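Local structure of succinate-semialdehyde dehydrogenase (Streptococcus pyogenes MGAS1882, 4OHT) at residues F17-D22 and Y188-Q193; V128-F133 and C204-E209; P151-H156 and T182-S187; S266-V271 and V365-K370. The protein probably catalyses the NAD(P)-dependent oxidation of succinate semialdehyde to succinate. One frame throughout, in Å; residues are numbered along the deposited sequence.

Contact 1 of 4, residues F17-D22 and Y188-Q193; sequences FDNMTD and YDQVSQ. With NAP (NADP nicotinamide-adenine-dinucleotide phosphate), chain C.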
# COMPACT_ATOMS: atom_id res chain seq x y z
N PHE A 17 -24.32 21.87 -11.62
CA PHE A 17 -24.23 20.67 -12.43
C PHE A 17 -25.15 19.56 -11.97
O PHE A 17 -25.43 19.42 -10.77
CB PHE A 17 -22.79 20.15 -12.45
CG PHE A 17 -21.80 21.14 -13.00
CD1 PHE A 17 -21.35 22.20 -12.22
CD2 PHE A 17 -21.34 21.03 -14.31
CE1 PHE A 17 -20.45 23.14 -12.73
CE2 PHE A 17 -20.43 21.96 -14.84
CZ PHE A 17 -19.99 23.01 -14.05
N ASP A 18 -25.64 18.76 -12.91
CA ASP A 18 -26.51 17.64 -12.58
C ASP A 18 -25.66 16.42 -12.23
O ASP A 18 -24.63 16.17 -12.87
CB ASP A 18 -27.42 17.28 -13.76
CG ASP A 18 -28.50 18.31 -14.00
OD1 ASP A 18 -29.26 18.62 -13.05
OD2 ASP A 18 -28.60 18.81 -15.15
N ASN A 19 -26.09 15.67 -11.23
CA ASN A 19 -25.37 14.48 -10.82
C ASN A 19 -25.45 13.39 -11.89
O ASN A 19 -26.38 13.36 -12.69
CB ASN A 19 -25.92 13.95 -9.50
CG ASN A 19 -25.32 14.66 -8.30
OD1 ASN A 19 -25.27 15.89 -8.26
ND2 ASN A 19 -24.85 13.89 -7.33
N MET A 20 -24.46 12.51 -11.89
CA MET A 20 -24.40 11.41 -12.84
C MET A 20 -25.41 10.35 -12.39
O MET A 20 -25.52 10.07 -11.20
CB MET A 20 -22.99 10.83 -12.87
CG MET A 20 -22.81 9.63 -13.78
SD MET A 20 -21.06 9.11 -13.88
CE MET A 20 -20.52 10.01 -15.34
N THR A 21 -26.13 9.78 -13.36
CA THR A 21 -27.12 8.75 -13.06
C THR A 21 -26.46 7.39 -12.89
O THR A 21 -25.28 7.22 -13.23
CB THR A 21 -28.17 8.64 -14.20
OG1 THR A 21 -27.54 8.15 -15.38
CG2 THR A 21 -28.81 10.00 -14.50
N ASP A 22 -27.21 6.42 -12.37
CA ASP A 22 -26.68 5.08 -12.16
C ASP A 22 -26.33 4.39 -13.47
O ASP A 22 -25.35 3.64 -13.54
CB ASP A 22 -27.69 4.22 -11.39
CG ASP A 22 -27.10 2.88 -10.98
OD1 ASP A 22 -26.14 2.88 -10.18
OD2 ASP A 22 -27.60 1.83 -11.45
N TYR A 188 -21.89 10.21 -2.17
CA TYR A 188 -21.05 9.33 -1.36
C TYR A 188 -21.47 7.87 -1.55
O TYR A 188 -20.62 6.99 -1.57
CB TYR A 188 -21.13 9.69 0.13
CG TYR A 188 -20.53 11.03 0.50
CD1 TYR A 188 -19.67 11.71 -0.37
CD2 TYR A 188 -20.81 11.62 1.73
CE1 TYR A 188 -19.10 12.93 -0.02
CE2 TYR A 188 -20.24 12.84 2.09
CZ TYR A 188 -19.40 13.49 1.21
OH TYR A 188 -18.85 14.70 1.57
N ASP A 189 -22.77 7.62 -1.67
CA ASP A 189 -23.25 6.25 -1.86
C ASP A 189 -22.76 5.69 -3.19
O ASP A 189 -22.37 4.52 -3.27
CB ASP A 189 -24.78 6.18 -1.83
CG ASP A 189 -25.35 6.39 -0.44
OD1 ASP A 189 -24.65 6.08 0.55
OD2 ASP A 189 -26.51 6.84 -0.34
N GLN A 190 -22.78 6.50 -4.23
CA GLN A 190 -22.31 6.03 -5.52
C GLN A 190 -20.81 5.74 -5.44
O GLN A 190 -20.33 4.80 -6.07
CB GLN A 190 -22.61 7.06 -6.61
CG GLN A 190 -24.09 7.19 -6.91
CD GLN A 190 -24.39 8.31 -7.88
OE1 GLN A 190 -24.14 9.48 -7.59
NE2 GLN A 190 -24.94 7.97 -9.05
N VAL A 191 -20.07 6.53 -4.66
CA VAL A 191 -18.64 6.29 -4.51
C VAL A 191 -18.42 4.90 -3.90
O VAL A 191 -17.47 4.19 -4.27
CB VAL A 191 -17.96 7.37 -3.62
CG1 VAL A 191 -16.53 6.93 -3.25
CG2 VAL A 191 -17.90 8.70 -4.38
N SER A 192 -19.30 4.51 -2.98
CA SER A 192 -19.21 3.19 -2.36
C SER A 192 -19.45 2.10 -3.39
O SER A 192 -18.81 1.05 -3.34
CB SER A 192 -20.25 3.04 -1.25
OG SER A 192 -19.89 3.80 -0.11
N GLN A 193 -20.38 2.34 -4.31
CA GLN A 193 -20.69 1.37 -5.36
C GLN A 193 -19.50 1.21 -6.31
O GLN A 193 -19.21 0.11 -6.77
CB GLN A 193 -21.89 1.82 -6.19
CG GLN A 193 -23.12 2.18 -5.39
CD GLN A 193 -24.24 2.72 -6.28
OE1 GLN A 193 -25.02 3.56 -5.85
NE2 GLN A 193 -24.32 2.22 -7.51
PA NAP C . -12.64 16.34 2.24
O1A NAP C . -12.30 14.99 2.81
O2A NAP C . -13.79 16.92 2.97
O5B NAP C . -12.99 16.14 0.69
C5B NAP C . -11.99 15.60 -0.17
C4B NAP C . -12.71 14.76 -1.19
O4B NAP C . -13.28 13.59 -0.54
C3B NAP C . -13.88 15.54 -1.73
O3B NAP C . -14.05 15.19 -3.10
C2B NAP C . -15.02 15.06 -0.91
O2B NAP C . -16.26 15.21 -1.61
C1B NAP C . -14.71 13.61 -0.77
N9A NAP C . -15.37 12.99 0.30
C8A NAP C . -15.34 13.36 1.60
N7A NAP C . -16.04 12.47 2.35
C5A NAP C . -16.55 11.49 1.52
C6A NAP C . -17.26 10.25 1.69
N6A NAP C . -17.74 9.84 2.91
N1A NAP C . -17.48 9.47 0.61
C2A NAP C . -17.06 9.83 -0.59
N3A NAP C . -16.39 10.98 -0.81
C4A NAP C . -16.13 11.82 0.20
O3 NAP C . -11.42 17.34 2.34
PN NAP C . -11.50 18.82 1.72
O1N NAP C . -12.37 19.66 2.61
O2N NAP C . -12.09 18.76 0.33
O5D NAP C . -10.10 19.41 1.68
P2B NAP C . -17.26 16.46 -1.32
O1X NAP C . -18.48 16.26 -2.19
O2X NAP C . -17.67 16.46 0.09
O3X NAP C . -16.59 17.76 -1.66

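Contact 2 of 4, residues V128-F133 and C204-E209; sequences VEPWNF and CLTGSE. With NAP (NADP nicotinamide-adenine-dinucleotide phosphate), chain C.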
# COMPACT_ATOMS: atom_id res chain seq x y z
N VAL A 128 -10.23 10.33 -5.59
CA VAL A 128 -11.12 11.23 -4.85
C VAL A 128 -10.23 12.39 -4.46
O VAL A 128 -9.25 12.20 -3.73
CB VAL A 128 -11.70 10.55 -3.59
CG1 VAL A 128 -12.70 11.48 -2.90
CG2 VAL A 128 -12.38 9.24 -3.99
N GLU A 129 -10.55 13.59 -4.94
CA GLU A 129 -9.72 14.76 -4.69
C GLU A 129 -10.39 15.96 -4.01
O GLU A 129 -11.62 16.12 -4.05
CB GLU A 129 -9.11 15.22 -6.02
CG GLU A 129 -8.33 14.14 -6.77
CD GLU A 129 -7.24 13.49 -5.93
OE1 GLU A 129 -6.58 14.20 -5.15
OE2 GLU A 129 -7.03 12.26 -6.05
N PRO A 130 -9.58 16.82 -3.37
CA PRO A 130 -10.04 18.02 -2.66
C PRO A 130 -9.97 19.29 -3.52
O PRO A 130 -9.38 19.30 -4.60
CB PRO A 130 -9.09 18.08 -1.48
CG PRO A 130 -7.79 17.70 -2.13
CD PRO A 130 -8.16 16.55 -3.07
N TRP A 131 -10.57 20.37 -3.02
CA TRP A 131 -10.62 21.65 -3.73
C TRP A 131 -9.43 22.59 -3.63
O TRP A 131 -9.32 23.52 -4.44
CB TRP A 131 -11.85 22.44 -3.28
CG TRP A 131 -11.97 22.52 -1.78
CD1 TRP A 131 -12.74 21.74 -0.98
CD2 TRP A 131 -11.24 23.39 -0.90
NE1 TRP A 131 -12.54 22.06 0.34
CE2 TRP A 131 -11.62 23.07 0.42
CE3 TRP A 131 -10.29 24.41 -1.10
CZ2 TRP A 131 -11.10 23.73 1.54
CZ3 TRP A 131 -9.77 25.06 0.01
CH2 TRP A 131 -10.17 24.72 1.32
N ASN A 132 -8.53 22.38 -2.67
CA ASN A 132 -7.42 23.32 -2.50
C ASN A 132 -6.47 23.53 -3.68
O ASN A 132 -5.88 24.60 -3.81
CB ASN A 132 -6.66 23.01 -1.20
CG ASN A 132 -5.76 21.79 -1.30
OD1 ASN A 132 -6.02 20.86 -2.06
ND2 ASN A 132 -4.71 21.80 -0.50
N PHE A 133 -6.34 22.53 -4.55
CA PHE A 133 -5.50 22.61 -5.75
C PHE A 133 -6.24 21.76 -6.78
O PHE A 133 -5.83 20.63 -7.09
CB PHE A 133 -4.10 22.04 -5.50
CG PHE A 133 -3.22 22.91 -4.63
CD1 PHE A 133 -2.58 24.03 -5.16
CD2 PHE A 133 -3.03 22.61 -3.28
CE1 PHE A 133 -1.76 24.84 -4.36
CE2 PHE A 133 -2.22 23.40 -2.47
CZ PHE A 133 -1.58 24.52 -3.01
N CYS A 204 -7.19 6.12 -4.75
CA CYS A 204 -6.23 7.07 -4.21
C CYS A 204 -7.04 8.29 -3.80
O CYS A 204 -7.76 8.88 -4.60
CB CYS A 204 -5.15 7.44 -5.24
SG CYS A 204 -5.73 8.07 -6.84
N LEU A 205 -6.92 8.65 -2.52
CA LEU A 205 -7.65 9.80 -2.00
C LEU A 205 -6.74 10.85 -1.38
O LEU A 205 -5.71 10.53 -0.79
CB LEU A 205 -8.68 9.34 -0.96
CG LEU A 205 -9.49 10.42 -0.21
CD1 LEU A 205 -10.81 9.83 0.26
CD2 LEU A 205 -8.69 10.96 0.98
N THR A 206 -7.15 12.10 -1.55
CA THR A 206 -6.46 13.23 -0.95
C THR A 206 -7.60 14.01 -0.29
O THR A 206 -8.58 14.35 -0.95
CB THR A 206 -5.75 14.11 -2.00
OG1 THR A 206 -4.73 13.36 -2.66
CG2 THR A 206 -5.11 15.31 -1.32
N GLY A 207 -7.48 14.27 1.00
CA GLY A 207 -8.54 14.98 1.68
C GLY A 207 -8.47 14.92 3.19
O GLY A 207 -7.38 14.88 3.77
N SER A 208 -9.64 14.92 3.82
CA SER A 208 -9.72 14.88 5.28
C SER A 208 -9.71 13.47 5.86
O SER A 208 -9.95 12.50 5.14
CB SER A 208 -11.00 15.59 5.74
OG SER A 208 -12.15 14.84 5.37
N GLU A 209 -9.44 13.37 7.15
CA GLU A 209 -9.39 12.09 7.86
C GLU A 209 -10.73 11.37 7.83
O GLU A 209 -10.78 10.15 7.66
CB GLU A 209 -8.99 12.30 9.32
CG GLU A 209 -7.58 12.82 9.55
CD GLU A 209 -7.27 12.96 11.03
OE1 GLU A 209 -7.34 11.94 11.75
OE2 GLU A 209 -6.98 14.10 11.48
PA NAP C . -12.64 16.34 2.24
O1A NAP C . -12.30 14.99 2.81
O2A NAP C . -13.79 16.92 2.97
O5B NAP C . -12.99 16.14 0.69
C5B NAP C . -11.99 15.60 -0.17
C4B NAP C . -12.71 14.76 -1.19
O4B NAP C . -13.28 13.59 -0.54
C3B NAP C . -13.88 15.54 -1.73
O3B NAP C . -14.05 15.19 -3.10
C2B NAP C . -15.02 15.06 -0.91
O2B NAP C . -16.26 15.21 -1.61
C1B NAP C . -14.71 13.61 -0.77
N9A NAP C . -15.37 12.99 0.30
C8A NAP C . -15.34 13.36 1.60
N7A NAP C . -16.04 12.47 2.35
C5A NAP C . -16.55 11.49 1.52
C6A NAP C . -17.26 10.25 1.69
N6A NAP C . -17.74 9.84 2.91
N1A NAP C . -17.48 9.47 0.61
C2A NAP C . -17.06 9.83 -0.59
N3A NAP C . -16.39 10.98 -0.81
C4A NAP C . -16.13 11.82 0.20
O3 NAP C . -11.42 17.34 2.34
PN NAP C . -11.50 18.82 1.72
O1N NAP C . -12.37 19.66 2.61
O2N NAP C . -12.09 18.76 0.33
O5D NAP C . -10.10 19.41 1.68
P2B NAP C . -17.26 16.46 -1.32
O1X NAP C . -18.48 16.26 -2.19
O2X NAP C . -17.67 16.46 0.09
O3X NAP C . -16.59 17.76 -1.66
O HOH W 1 -4.91 11.54 -4.46

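Contact 3 of 4, residues P151-H156 and T182-S187; sequences PMVLKH and TNLFIS. With NAP (NADP nicotinamide-adenine-dinucleotide phosphate), chain C.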
# COMPACT_ATOMS: atom_id res chain seq x y z
N PRO A 151 -6.87 3.14 -16.52
CA PRO A 151 -7.86 4.19 -16.79
C PRO A 151 -8.29 4.78 -15.44
O PRO A 151 -8.24 4.09 -14.41
CB PRO A 151 -8.98 3.43 -17.48
CG PRO A 151 -8.24 2.32 -18.20
CD PRO A 151 -7.26 1.87 -17.15
N MET A 152 -8.73 6.03 -15.44
CA MET A 152 -9.13 6.66 -14.19
C MET A 152 -10.53 7.29 -14.13
O MET A 152 -11.02 7.83 -15.13
CB MET A 152 -8.08 7.73 -13.84
CG MET A 152 -8.41 8.56 -12.62
SD MET A 152 -7.05 9.65 -12.17
CE MET A 152 -5.85 8.42 -11.59
N VAL A 153 -11.16 7.20 -12.96
CA VAL A 153 -12.46 7.83 -12.74
C VAL A 153 -12.24 8.77 -11.57
O VAL A 153 -11.61 8.41 -10.57
CB VAL A 153 -13.61 6.82 -12.45
CG1 VAL A 153 -13.93 6.04 -13.72
CG2 VAL A 153 -13.26 5.89 -11.29
N LEU A 154 -12.76 9.99 -11.71
CA LEU A 154 -12.56 11.02 -10.71
C LEU A 154 -13.80 11.54 -10.01
O LEU A 154 -14.81 11.83 -10.64
CB LEU A 154 -11.84 12.20 -11.37
CG LEU A 154 -11.76 13.53 -10.63
CD1 LEU A 154 -10.78 13.42 -9.48
CD2 LEU A 154 -11.30 14.62 -11.59
N LYS A 155 -13.68 11.66 -8.69
CA LYS A 155 -14.74 12.21 -7.86
C LYS A 155 -14.03 13.40 -7.23
O LYS A 155 -13.20 13.23 -6.33
CB LYS A 155 -15.17 11.22 -6.78
CG LYS A 155 -16.45 11.59 -6.04
CD LYS A 155 -16.21 12.66 -4.98
CE LYS A 155 -17.51 13.09 -4.32
NZ LYS A 155 -17.52 14.57 -4.11
N HIS A 156 -14.32 14.59 -7.73
CA HIS A 156 -13.71 15.82 -7.23
C HIS A 156 -14.62 16.47 -6.19
O HIS A 156 -15.76 16.04 -6.00
CB HIS A 156 -13.47 16.79 -8.38
CG HIS A 156 -12.17 17.53 -8.29
ND1 HIS A 156 -11.67 18.02 -7.10
CD2 HIS A 156 -11.28 17.89 -9.24
CE1 HIS A 156 -10.53 18.64 -7.32
NE2 HIS A 156 -10.27 18.57 -8.61
N THR A 182 -12.46 10.10 -16.46
CA THR A 182 -13.82 10.58 -16.53
C THR A 182 -14.20 11.20 -15.21
O THR A 182 -13.98 10.60 -14.14
CB THR A 182 -14.82 9.45 -16.84
OG1 THR A 182 -14.46 8.79 -18.06
CG2 THR A 182 -16.23 10.01 -16.97
N ASN A 183 -14.75 12.40 -15.26
CA ASN A 183 -15.19 13.07 -14.05
C ASN A 183 -16.54 12.47 -13.64
O ASN A 183 -17.37 12.18 -14.50
CB ASN A 183 -15.35 14.56 -14.27
CG ASN A 183 -15.94 15.26 -13.07
OD1 ASN A 183 -15.37 15.22 -11.97
ND2 ASN A 183 -17.10 15.88 -13.25
N LEU A 184 -16.75 12.30 -12.34
CA LEU A 184 -17.99 11.74 -11.84
C LEU A 184 -18.66 12.69 -10.86
O LEU A 184 -18.11 12.97 -9.78
CB LEU A 184 -17.74 10.40 -11.13
CG LEU A 184 -16.94 9.32 -11.86
CD1 LEU A 184 -16.77 8.11 -10.94
CD2 LEU A 184 -17.67 8.92 -13.13
N PHE A 185 -19.83 13.20 -11.22
CA PHE A 185 -20.57 14.09 -10.32
C PHE A 185 -21.49 13.16 -9.53
O PHE A 185 -22.70 13.14 -9.73
CB PHE A 185 -21.41 15.10 -11.12
CG PHE A 185 -20.60 16.23 -11.69
CD1 PHE A 185 -19.63 16.87 -10.93
CD2 PHE A 185 -20.85 16.69 -12.99
CE1 PHE A 185 -18.91 17.95 -11.44
CE2 PHE A 185 -20.13 17.77 -13.51
CZ PHE A 185 -19.16 18.40 -12.74
N ILE A 186 -20.90 12.39 -8.62
CA ILE A 186 -21.66 11.43 -7.83
C ILE A 186 -21.71 11.70 -6.33
O ILE A 186 -20.96 12.51 -5.78
CB ILE A 186 -21.11 10.00 -8.06
CG1 ILE A 186 -19.63 9.93 -7.65
CG2 ILE A 186 -21.27 9.62 -9.54
CD1 ILE A 186 -19.00 8.53 -7.86
N SER A 187 -22.62 10.98 -5.67
CA SER A 187 -22.82 11.10 -4.23
C SER A 187 -21.88 10.14 -3.49
O SER A 187 -21.18 9.35 -4.12
CB SER A 187 -24.25 10.73 -3.88
OG SER A 187 -24.46 9.35 -4.12
PA NAP C . -12.64 16.34 2.24
O1A NAP C . -12.30 14.99 2.81
O2A NAP C . -13.79 16.92 2.97
O5B NAP C . -12.99 16.14 0.69
C5B NAP C . -11.99 15.60 -0.17
C4B NAP C . -12.71 14.76 -1.19
O4B NAP C . -13.28 13.59 -0.54
C3B NAP C . -13.88 15.54 -1.73
O3B NAP C . -14.05 15.19 -3.10
C2B NAP C . -15.02 15.06 -0.91
O2B NAP C . -16.26 15.21 -1.61
C1B NAP C . -14.71 13.61 -0.77
N9A NAP C . -15.37 12.99 0.30
C8A NAP C . -15.34 13.36 1.60
N7A NAP C . -16.04 12.47 2.35
C5A NAP C . -16.55 11.49 1.52
C6A NAP C . -17.26 10.25 1.69
N6A NAP C . -17.74 9.84 2.91
N1A NAP C . -17.48 9.47 0.61
C2A NAP C . -17.06 9.83 -0.59
N3A NAP C . -16.39 10.98 -0.81
C4A NAP C . -16.13 11.82 0.20
O3 NAP C . -11.42 17.34 2.34
PN NAP C . -11.50 18.82 1.72
O1N NAP C . -12.37 19.66 2.61
O2N NAP C . -12.09 18.76 0.33
O5D NAP C . -10.10 19.41 1.68
P2B NAP C . -17.26 16.46 -1.32
O1X NAP C . -18.48 16.26 -2.19
O2X NAP C . -17.67 16.46 0.09
O3X NAP C . -16.59 17.76 -1.66
O HOH W 2 -12.54 6.66 -17.10
O HOH W 3 -16.49 15.18 -9.53

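Contact 4 of 4, residues S266-V271 and V365-K370; sequences SKRFIV and VGEIYK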
# COMPACT_ATOMS: atom_id res chain seq x y z
N SER A 266 2.91 25.97 6.74
CA SER A 266 3.73 26.01 7.95
C SER A 266 2.85 26.45 9.11
O SER A 266 2.97 27.57 9.61
CB SER A 266 4.89 26.98 7.74
OG SER A 266 5.68 26.56 6.64
N LYS A 267 1.97 25.54 9.54
CA LYS A 267 1.01 25.81 10.60
C LYS A 267 1.54 25.99 12.01
O LYS A 267 0.95 26.74 12.79
CB LYS A 267 -0.08 24.73 10.60
CG LYS A 267 -0.75 24.54 9.25
CD LYS A 267 -2.07 23.78 9.36
CE LYS A 267 -2.72 23.62 7.99
NZ LYS A 267 -2.05 22.60 7.15
N ARG A 268 2.64 25.32 12.36
CA ARG A 268 3.20 25.45 13.71
C ARG A 268 4.62 25.99 13.71
O ARG A 268 5.57 25.26 13.40
CB ARG A 268 3.17 24.09 14.44
CG ARG A 268 1.78 23.54 14.73
CD ARG A 268 1.86 22.24 15.56
NE ARG A 268 2.52 21.16 14.83
CZ ARG A 268 3.30 20.24 15.39
NH1 ARG A 268 3.54 20.27 16.69
NH2 ARG A 268 3.87 19.31 14.64
N PHE A 269 4.78 27.26 14.05
CA PHE A 269 6.12 27.84 14.11
C PHE A 269 6.71 27.52 15.49
O PHE A 269 6.07 27.76 16.52
CB PHE A 269 6.05 29.36 13.91
CG PHE A 269 5.80 29.76 12.48
CD1 PHE A 269 6.79 29.61 11.51
CD2 PHE A 269 4.57 30.30 12.10
CE1 PHE A 269 6.56 29.99 10.18
CE2 PHE A 269 4.33 30.69 10.77
CZ PHE A 269 5.33 30.53 9.81
N ILE A 270 7.92 26.96 15.49
CA ILE A 270 8.60 26.60 16.73
C ILE A 270 9.87 27.43 16.88
O ILE A 270 10.83 27.27 16.12
CB ILE A 270 8.91 25.09 16.74
CG1 ILE A 270 7.59 24.31 16.73
CG2 ILE A 270 9.77 24.73 17.96
CD1 ILE A 270 7.76 22.81 16.63
N VAL A 271 9.88 28.32 17.87
CA VAL A 271 11.02 29.20 18.08
C VAL A 271 11.62 29.13 19.48
O VAL A 271 10.93 28.82 20.46
CB VAL A 271 10.62 30.67 17.80
CG1 VAL A 271 10.03 30.78 16.40
CG2 VAL A 271 9.60 31.13 18.82
N VAL A 365 -3.81 31.54 9.75
CA VAL A 365 -3.54 31.70 11.18
C VAL A 365 -2.15 31.25 11.59
O VAL A 365 -1.86 30.05 11.62
CB VAL A 365 -4.58 30.92 12.02
CG1 VAL A 365 -4.36 31.20 13.50
CG2 VAL A 365 -6.00 31.31 11.61
N GLY A 366 -1.29 32.21 11.91
CA GLY A 366 0.04 31.85 12.35
C GLY A 366 -0.06 31.35 13.78
O GLY A 366 -0.86 31.87 14.56
N GLU A 367 0.74 30.34 14.12
CA GLU A 367 0.75 29.76 15.46
C GLU A 367 2.19 29.72 15.95
O GLU A 367 3.06 29.14 15.28
CB GLU A 367 0.17 28.35 15.43
CG GLU A 367 -1.26 28.25 14.90
CD GLU A 367 -1.64 26.82 14.53
OE1 GLU A 367 -1.33 25.90 15.32
OE2 GLU A 367 -2.24 26.62 13.45
N ILE A 368 2.45 30.32 17.11
CA ILE A 368 3.81 30.35 17.64
C ILE A 368 4.00 29.52 18.91
O ILE A 368 3.32 29.76 19.91
CB ILE A 368 4.25 31.79 17.92
CG1 ILE A 368 4.04 32.65 16.67
CG2 ILE A 368 5.73 31.82 18.33
CD1 ILE A 368 4.36 34.13 16.86
N TYR A 369 4.90 28.55 18.85
CA TYR A 369 5.22 27.67 19.97
C TYR A 369 6.63 28.02 20.47
O TYR A 369 7.57 28.07 19.67
CB TYR A 369 5.21 26.20 19.54
CG TYR A 369 3.86 25.69 19.07
CD1 TYR A 369 3.29 26.16 17.89
CD2 TYR A 369 3.17 24.74 19.81
CE1 TYR A 369 2.05 25.69 17.45
CE2 TYR A 369 1.93 24.27 19.39
CZ TYR A 369 1.38 24.75 18.20
OH TYR A 369 0.17 24.26 17.77
N LYS A 370 6.77 28.25 21.77
CA LYS A 370 8.06 28.61 22.35
C LYS A 370 8.76 27.43 23.02
O LYS A 370 8.15 26.72 23.81
CB LYS A 370 7.86 29.76 23.35
CG LYS A 370 9.13 30.21 24.07
CD LYS A 370 8.96 31.58 24.70
CE LYS A 370 7.89 31.61 25.78
NZ LYS A 370 8.27 30.82 26.98
O HOH W 4 1.48 29.00 11.59

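Contact 1 of 4, residues F17-D22 and Y188-Q193
The flat amide of Q190 has the carbonyl oxygen of M20 in its own plane, and NE2 sends it a practically straight hydrogen bond (N-H...O 177°). The separation between Q190 NE2 and M20 O is 3.1 Å, although the donor stands tilted out of the M20 carbonyl plane. OE1 at the other end of the amide accepts from the backbone N of S187, so the two bonds together fix its rotation. Q190 is aimed by its first torsion, with CG anti to the carbonyl carbon (chi1 -69°) and the chain extended beyond it. The same helix start also binds NADP. One face of the Y188 ring carries the adenine, with C6A 3.4 Å above the ring plane and over its centre, while the cofactor's O2B lies at the ring edge, in plane. From the CZ corner of the ring, Y188 OH donates to O2X of the 2'-phosphate at 2.6 Å, and V191 CG1 touches adenine C2A at 4.0 Å. Q190 and Q193 both project from the first turns of helix 188-195, which follows strand 181-183 in the Rossmann-like cofactor-binding domain, toward the loop that leads into helix 22-41; T21 caps that helix through G24 N. One turn on from Q190, the amide of Q193 crosses the carboxylate of D22 with the planes 48° apart, and the bond from Q193 NE2 to D22 OD1 is weak, at 3.3 Å.

Contact 2 of 4, residues V128-F133 and C204-E209
V128 and L205 sit side by side on parallel strands, V128 CB against L205 CD1 at 4.0 Å, while V128 N bonds to C204 O and T206 N to V128 O. V128 CG1 lies 3.2 Å from O4B of the NADP ribose. E129 behaves differently: its chain bends at chi2 (-55°) and turns the buried carboxylate back toward T206. A water joins the two, lying 2.7 Å from E129 OE2. It is also hydrogen-bonded to T206 OG1, at 2.6 Å, and R140 adds a weak bond to the same hydroxyl. P130 lays the CD corner of its ring on the T206 carbonyl, CD to O 3.1 Å, and its CG against T206 CG2. These strands, 124-128 and 200-206, are neighbours in the mostly parallel sheet of the Rossmann-like domain, and the cofactor lies across the turns at their C-terminal ends. E129 O accepts a bond from ribose O3B at 2.8 Å. At the other turn S208 holds OG between its backbone N and carbonyl carbon (chi1 69°), on the same side as its own N-H. Both donate to phosphate oxygen O1A, OG at 2.6 Å and S208 N at 2.8 Å. S208 is also the N-cap of helix 209-221, bonding weakly to G211 N, and the positive end of the helix dipole would probably help to hold the phosphate. W131 NE1 offers O1N of the second phosphate a weak bond, and G207, which has no side chain, lets the cofactor's C5B pass close by.

Contact 3 of 4, residues P151-H156 and T182-S187
M152 to L154 and T182 to L184 run as parallel neighbours: T182 N donates to M152 O, L154 N donates to T182 O, and L184 N then closes on L154 O at 2.6 Å with a bent N-H...O angle of 140°. The strands belong to a beta-alpha-beta crossover in which helix 161-173 connects strand 152-155 to the edge strand 181-183. On the face carrying V153 and T182, L184 CD1 leans on V153 CB at 3.7 Å, and V28 of helix 22-41 packs over both V153 and T182. The opposite face bears L154 and N183, with I138 and A164 from two helices against them. Where the strands part, a water takes over the pairing: it accepts from H156 N at 2.9 Å and donates to N183 OD1 and to L184 O. N183 ND2 meanwhile lies 3.2 Å above the F185 ring plane, over its centre. K155 carries the contact to the cofactor. Its CG touches I186 CG1 at 3.9 Å, and from there the chain bends at chi2 (-78°) and again at chi4, which turns the amine away from the sheet toward the ribose. K155 NZ donates to NADP O1X at 2.7 Å and to O2B at 2.9 Å. H156 O, 3.0 Å from K155 NZ, and Y3 OH are further hydrogen-bond partners that position the amine. A lysine so held against the 2'-phosphate would balance part of its negative charge, which is consistent with an enzyme able to accept NADP.

Contact 4 of 4, residues S266-V271 and V365-K370
Y369 crosses R268 obliquely, beside F269 of the neighbouring parallel strand, and can be followed outward from its CB. That atom sits 3.5 Å from F269 O and also touches I270 CG1, at 4.1 Å. Next comes CG, anti to the carbonyl carbon (chi1 -63°), which swings the ring across toward R268. F269 O stays near the ring plane, at the edge, where CD1 passes 3.5 Å from it. CE1 then meets R268 CG at 3.5 Å, CZ approaches R268 CD at 3.7 Å, and OH ends 3.4 Å from that same R268 CD. The ring thus packs against the aliphatic part of the arginine. The guanidinium itself stands at 90° to the ring, too far off for more than a weak cation-pi attraction. The backbone ladder is regular: F269 N to E367 O, Y369 N to F269 O and V271 N to Y369 O, while V271 CG2 meets I368 CG2 at 4.0 Å on the face opposite Y369. Strands 268-272 and 365-371 are central members of the sheet of the catalytic domain. Since the arginine's nitrogens bond to the carbonyls of D233, V380 and A381, the last two in the final turn of helix 374-382, its positive charge probably serves that helix end, leaving its methylenes to pack against the tyrosine.

From the N terminus, residues 17-22 open the first loop and 128-133 the second. Contact 3 opens at 151-156 and closes at 182-187, a short loop lying within both longer ones. The chain then closes contact 1 at 188-193 and contact 2 at 204-209, so these two cross. Together they bind the N-terminal loop, the edge of the mostly parallel sheet and its middle strands round one NADP; contact 3 touches both of the others, through F185 with M20 and K155 with E129. Contact 4 comes later in series, pairing strands of the other large sheet, its centre about 40 Å from that of contact 1 and about 24 Å from that of contact 2.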